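Local coordinates for dual specificity protein phosphatase 15 (Homo sapiens, PDB 1YZ4) that removes phosphate from tyrosine, serine and threonine residues of proteins, this chain being its dual-specificity phosphatase catalytic domain, at residues L29-E42 against L48-D60. The protein carries 1 engineered substitution. Numbering follows the deposited sequence.
With BOG (octyl beta-D-glucopyranoside), chain C.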
# COMPACT_ATOMS: atom_id res chain seq x y z
N LEU A 29 1.87 -8.20 13.69
CA LEU A 29 1.77 -6.78 13.98
C LEU A 29 2.82 -6.31 14.98
O LEU A 29 3.40 -5.23 14.81
CB LEU A 29 0.36 -6.45 14.49
CG LEU A 29 -0.74 -6.58 13.43
CD1 LEU A 29 -2.11 -6.54 14.08
CD2 LEU A 29 -0.59 -5.47 12.41
N GLY A 30 3.06 -7.12 16.01
CA GLY A 30 4.04 -6.76 17.02
C GLY A 30 5.45 -6.95 16.50
O GLY A 30 6.32 -6.10 16.70
N ARG A 31 5.67 -8.07 15.83
CA ARG A 31 6.97 -8.40 15.27
C ARG A 31 7.45 -7.26 14.37
O ARG A 31 8.59 -6.82 14.47
CB ARG A 31 6.86 -9.70 14.46
CG ARG A 31 8.15 -10.14 13.80
CD ARG A 31 7.97 -11.46 13.06
NE ARG A 31 9.21 -11.91 12.44
CZ ARG A 31 9.33 -13.03 11.71
NH1 ARG A 31 8.27 -13.81 11.51
NH2 ARG A 31 10.50 -13.36 11.19
N ASN A 32 6.56 -6.79 13.49
CA ASN A 32 6.90 -5.71 12.56
C ASN A 32 6.60 -4.30 13.08
O ASN A 32 6.64 -3.33 12.32
CB ASN A 32 6.19 -5.93 11.22
CG ASN A 32 6.67 -7.18 10.52
OD1 ASN A 32 7.86 -7.50 10.55
ND2 ASN A 32 5.76 -7.90 9.87
N LYS A 33 6.30 -4.19 14.37
CA LYS A 33 6.01 -2.89 14.99
C LYS A 33 5.08 -2.02 14.15
O LYS A 33 5.29 -0.81 14.02
CB LYS A 33 7.32 -2.13 15.24
CG LYS A 33 8.36 -2.90 16.02
CD LYS A 33 9.64 -2.10 16.15
CE LYS A 33 10.73 -2.88 16.86
NZ LYS A 33 12.02 -2.13 16.92
N ILE A 34 4.06 -2.64 13.57
CA ILE A 34 3.09 -1.92 12.74
C ILE A 34 2.33 -0.90 13.58
O ILE A 34 1.68 -1.26 14.57
CB ILE A 34 2.08 -2.89 12.09
CG1 ILE A 34 2.81 -3.75 11.05
CG2 ILE A 34 0.94 -2.10 11.45
CD1 ILE A 34 3.49 -2.95 9.94
N THR A 35 2.41 0.37 13.19
CA THR A 35 1.71 1.44 13.92
C THR A 35 0.59 2.05 13.10
O THR A 35 -0.25 2.78 13.62
CB THR A 35 2.67 2.58 14.31
OG1 THR A 35 3.28 3.12 13.13
CG2 THR A 35 3.74 2.07 15.27
N HIS A 36 0.59 1.77 11.80
CA HIS A 36 -0.42 2.30 10.90
C HIS A 36 -0.89 1.26 9.91
O HIS A 36 -0.12 0.41 9.46
CB HIS A 36 0.12 3.51 10.15
CG HIS A 36 0.43 4.68 11.03
ND1 HIS A 36 1.49 4.69 11.91
CD2 HIS A 36 -0.20 5.87 11.19
CE1 HIS A 36 1.49 5.83 12.58
NE2 HIS A 36 0.48 6.56 12.16
N ILE A 37 -2.16 1.33 9.55
CA ILE A 37 -2.74 0.39 8.62
C ILE A 37 -3.75 1.08 7.73
O ILE A 37 -4.49 1.97 8.16
CB ILE A 37 -3.50 -0.75 9.36
CG1 ILE A 37 -2.54 -1.59 10.20
CG2 ILE A 37 -4.25 -1.62 8.33
CD1 ILE A 37 -3.25 -2.69 11.03
N ILE A 38 -3.75 0.68 6.47
CA ILE A 38 -4.71 1.21 5.52
C ILE A 38 -5.53 -0.02 5.18
O ILE A 38 -4.99 -1.00 4.68
CB ILE A 38 -4.04 1.73 4.24
CG1 ILE A 38 -3.18 2.96 4.56
CG2 ILE A 38 -5.11 2.07 3.20
CD1 ILE A 38 -2.61 3.63 3.32
N SER A 39 -6.82 0.02 5.50
CA SER A 39 -7.69 -1.10 5.19
C SER A 39 -8.51 -0.76 3.95
O SER A 39 -9.28 0.20 3.94
CB SER A 39 -8.62 -1.39 6.36
OG SER A 39 -7.87 -1.78 7.50
N ILE A 40 -8.33 -1.56 2.91
CA ILE A 40 -9.07 -1.39 1.67
C ILE A 40 -10.05 -2.56 1.64
O ILE A 40 -9.74 -3.63 1.12
CB ILE A 40 -8.14 -1.47 0.45
CG1 ILE A 40 -6.92 -0.57 0.67
CG2 ILE A 40 -8.88 -0.99 -0.79
CD1 ILE A 40 -5.85 -0.75 -0.38
N HIS A 41 -11.22 -2.34 2.24
CA HIS A 41 -12.24 -3.37 2.33
C HIS A 41 -13.59 -2.71 2.13
O HIS A 41 -13.78 -1.57 2.54
CB HIS A 41 -12.17 -4.02 3.72
CG HIS A 41 -12.97 -5.27 3.85
ND1 HIS A 41 -12.82 -6.35 3.01
CD2 HIS A 41 -13.90 -5.64 4.77
CE1 HIS A 41 -13.61 -7.34 3.41
NE2 HIS A 41 -14.27 -6.93 4.48
N GLU A 42 -14.53 -3.42 1.50
CA GLU A 42 -15.86 -2.85 1.26
C GLU A 42 -16.60 -2.44 2.52
O GLU A 42 -17.35 -1.46 2.51
CB GLU A 42 -16.76 -3.84 0.50
CG GLU A 42 -16.28 -4.26 -0.88
CD GLU A 42 -15.36 -5.47 -0.84
OE1 GLU A 42 -15.32 -6.21 -1.85
OE2 GLU A 42 -14.67 -5.68 0.18
N LEU A 48 -8.02 -2.56 15.78
CA LEU A 48 -7.13 -2.94 16.88
C LEU A 48 -6.57 -1.72 17.59
O LEU A 48 -6.25 -0.71 16.97
CB LEU A 48 -5.99 -3.80 16.35
CG LEU A 48 -6.44 -5.03 15.55
CD1 LEU A 48 -5.23 -5.71 14.94
CD2 LEU A 48 -7.22 -5.97 16.46
N GLN A 49 -6.43 -1.82 18.91
CA GLN A 49 -5.91 -0.71 19.71
C GLN A 49 -4.46 -0.39 19.41
O GLN A 49 -3.68 -1.27 19.04
CB GLN A 49 -6.04 -1.01 21.20
CG GLN A 49 -7.46 -1.12 21.70
CD GLN A 49 -7.54 -1.12 23.22
OE1 GLN A 49 -6.93 -1.97 23.88
NE2 GLN A 49 -8.29 -0.17 23.78
N ASP A 50 -4.11 0.88 19.59
CA ASP A 50 -2.76 1.35 19.39
C ASP A 50 -2.30 1.32 17.94
O ASP A 50 -1.11 1.18 17.65
CB ASP A 50 -1.80 0.54 20.25
CG ASP A 50 -2.28 0.41 21.69
OD1 ASP A 50 -2.63 1.46 22.28
OD2 ASP A 50 -2.32 -0.72 22.21
N ILE A 51 -3.26 1.44 17.02
CA ILE A 51 -2.96 1.47 15.59
C ILE A 51 -3.85 2.52 14.94
O ILE A 51 -5.04 2.62 15.24
CB ILE A 51 -3.20 0.09 14.90
CG1 ILE A 51 -2.18 -0.94 15.41
CG2 ILE A 51 -3.07 0.23 13.39
CD1 ILE A 51 -2.25 -2.30 14.73
N THR A 52 -3.27 3.33 14.07
CA THR A 52 -4.02 4.37 13.39
C THR A 52 -4.48 3.83 12.04
O THR A 52 -3.67 3.44 11.21
CB THR A 52 -3.16 5.62 13.19
OG1 THR A 52 -2.62 6.02 14.45
CG2 THR A 52 -4.00 6.76 12.63
N TYR A 53 -5.79 3.80 11.84
CA TYR A 53 -6.35 3.28 10.60
C TYR A 53 -6.81 4.32 9.61
O TYR A 53 -7.18 5.45 9.96
CB TYR A 53 -7.55 2.37 10.88
CG TYR A 53 -7.23 1.04 11.52
CD1 TYR A 53 -6.88 0.97 12.86
CD2 TYR A 53 -7.32 -0.14 10.78
CE1 TYR A 53 -6.62 -0.25 13.46
CE2 TYR A 53 -7.06 -1.38 11.38
CZ TYR A 53 -6.71 -1.43 12.72
OH TYR A 53 -6.43 -2.63 13.32
N LEU A 54 -6.81 3.90 8.36
CA LEU A 54 -7.29 4.72 7.27
C LEU A 54 -8.18 3.72 6.54
O LEU A 54 -7.71 2.68 6.07
CB LEU A 54 -6.13 5.16 6.37
CG LEU A 54 -6.54 6.22 5.35
CD1 LEU A 54 -6.99 7.47 6.09
CD2 LEU A 54 -5.38 6.54 4.41
N ARG A 55 -9.48 4.02 6.49
CA ARG A 55 -10.42 3.13 5.82
C ARG A 55 -10.70 3.56 4.39
O ARG A 55 -11.05 4.71 4.13
CB ARG A 55 -11.73 3.06 6.61
CG ARG A 55 -11.68 2.13 7.81
CD ARG A 55 -12.92 2.31 8.70
NE ARG A 55 -12.99 1.33 9.78
CZ ARG A 55 -13.84 1.41 10.80
NH1 ARG A 55 -14.69 2.43 10.89
NH2 ARG A 55 -13.86 0.46 11.73
N ILE A 56 -10.52 2.62 3.47
CA ILE A 56 -10.75 2.84 2.05
C ILE A 56 -11.72 1.74 1.59
O ILE A 56 -11.31 0.63 1.27
CB ILE A 56 -9.43 2.73 1.26
CG1 ILE A 56 -8.42 3.77 1.77
CG2 ILE A 56 -9.69 2.94 -0.23
CD1 ILE A 56 -8.87 5.24 1.60
N PRO A 57 -13.02 2.06 1.55
CA PRO A 57 -14.11 1.16 1.15
C PRO A 57 -14.19 0.94 -0.35
O PRO A 57 -15.05 1.51 -1.02
CB PRO A 57 -15.34 1.87 1.69
CG PRO A 57 -15.00 3.31 1.38
CD PRO A 57 -13.54 3.42 1.81
N VAL A 58 -13.32 0.09 -0.87
CA VAL A 58 -13.28 -0.17 -2.30
C VAL A 58 -13.24 -1.66 -2.61
O VAL A 58 -12.52 -2.42 -1.96
CB VAL A 58 -12.06 0.52 -2.94
CG1 VAL A 58 -11.82 0.00 -4.34
CG2 VAL A 58 -12.27 2.02 -2.96
N ALA A 59 -14.02 -2.07 -3.60
CA ALA A 59 -14.07 -3.47 -4.01
C ALA A 59 -13.00 -3.74 -5.07
O ALA A 59 -12.47 -2.81 -5.69
CB ALA A 59 -15.46 -3.79 -4.57
N ASP A 60 -12.67 -5.01 -5.29
CA ASP A 60 -11.68 -5.35 -6.29
C ASP A 60 -12.30 -5.62 -7.66
O ASP A 60 -12.55 -6.78 -8.01
CB ASP A 60 -10.85 -6.56 -5.87
CG ASP A 60 -9.72 -6.86 -6.85
OD1 ASP A 60 -9.25 -5.88 -7.47
OD2 ASP A 60 -9.31 -8.04 -7.00
C1 BOG C . -14.68 -11.95 0.00
O1 BOG C . -15.43 -13.16 -0.21
C2 BOG C . -14.00 -11.53 -1.33
O2 BOG C . -13.12 -12.54 -1.77
C3 BOG C . -13.22 -10.23 -1.11
O3 BOG C . -12.62 -9.82 -2.32
C4 BOG C . -14.20 -9.16 -0.64
O4 BOG C . -13.50 -7.95 -0.43
C5 BOG C . -14.88 -9.61 0.68
O5 BOG C . -15.56 -10.87 0.44
C6 BOG C . -15.90 -8.57 1.14
O6 BOG C . -16.62 -9.04 2.27
C1' BOG C . -15.78 -13.88 0.97
C2' BOG C . -15.48 -15.34 0.66
C3' BOG C . -14.00 -15.58 0.83
C4' BOG C . -13.58 -17.01 0.51
C5' BOG C . -12.08 -17.21 0.71
C6' BOG C . -11.23 -16.13 0.05
C7' BOG C . -9.77 -16.38 0.29
C8' BOG C . -8.94 -15.30 -0.36
O HOH W 1 -0.37 4.70 16.12
O HOH W 2 -13.90 -7.09 -3.61
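His36 to Ser39 pair in parallel with Thr52 to Arg55, joining strand 52-56, an outer strand of the sheet within this chain, to strand 36-40 in the mixed sheet of the dual-specificity phosphatase fold. Alternate residues of 36-40 give both N-H and C=O to this neighbour: Ile37 N donates to Thr52 O (3.1 Å) and Ile37 O accepts from Leu54 N, while Ser39 N reaches Leu54 O (2.9 Å) and Ser39 O takes Ile56 N (2.8 Å). The backbones of His36 and Ile38 bond instead to the other neighbour, Asn86 and strand 87-91, as befits an inner strand. At the start, Thr35 O receives Thr52 N in a nearly straight bond (173°) and also a water that bridges to Thr52 OG1, a hydroxyl suited to this exposed edge.

Ile38, Leu54, Ile40 and Ile56 make the apolar part of one face. Ile38 lies alongside Leu54, and both rest on Phe76 of helix 70-82; Ile40 packs by CG2 against Ile56 CG2 and approaches the engineered Ser91, at the predicted phosphocysteine position. On the mixed face of Ile37 and Tyr53, Ile37 CG1 meets Ile51 CG2, and CD1 lies beside the Tyr53 ring. With CG anti to its carbonyl carbon (chi1 -70°), Tyr53 runs alongside Ile37, and its hydroxyl accepts Leu48 N (2.9 Å), tying down the incoming loop; Ser39 OG sits at the ring edge and bonds weakly to His90.

Beyond the strands, a bound detergent molecule, octyl glucoside, donates from O4 to Glu42 OE2 (2.6 Å), and a water accepts Asp60 N at 2.9 Å.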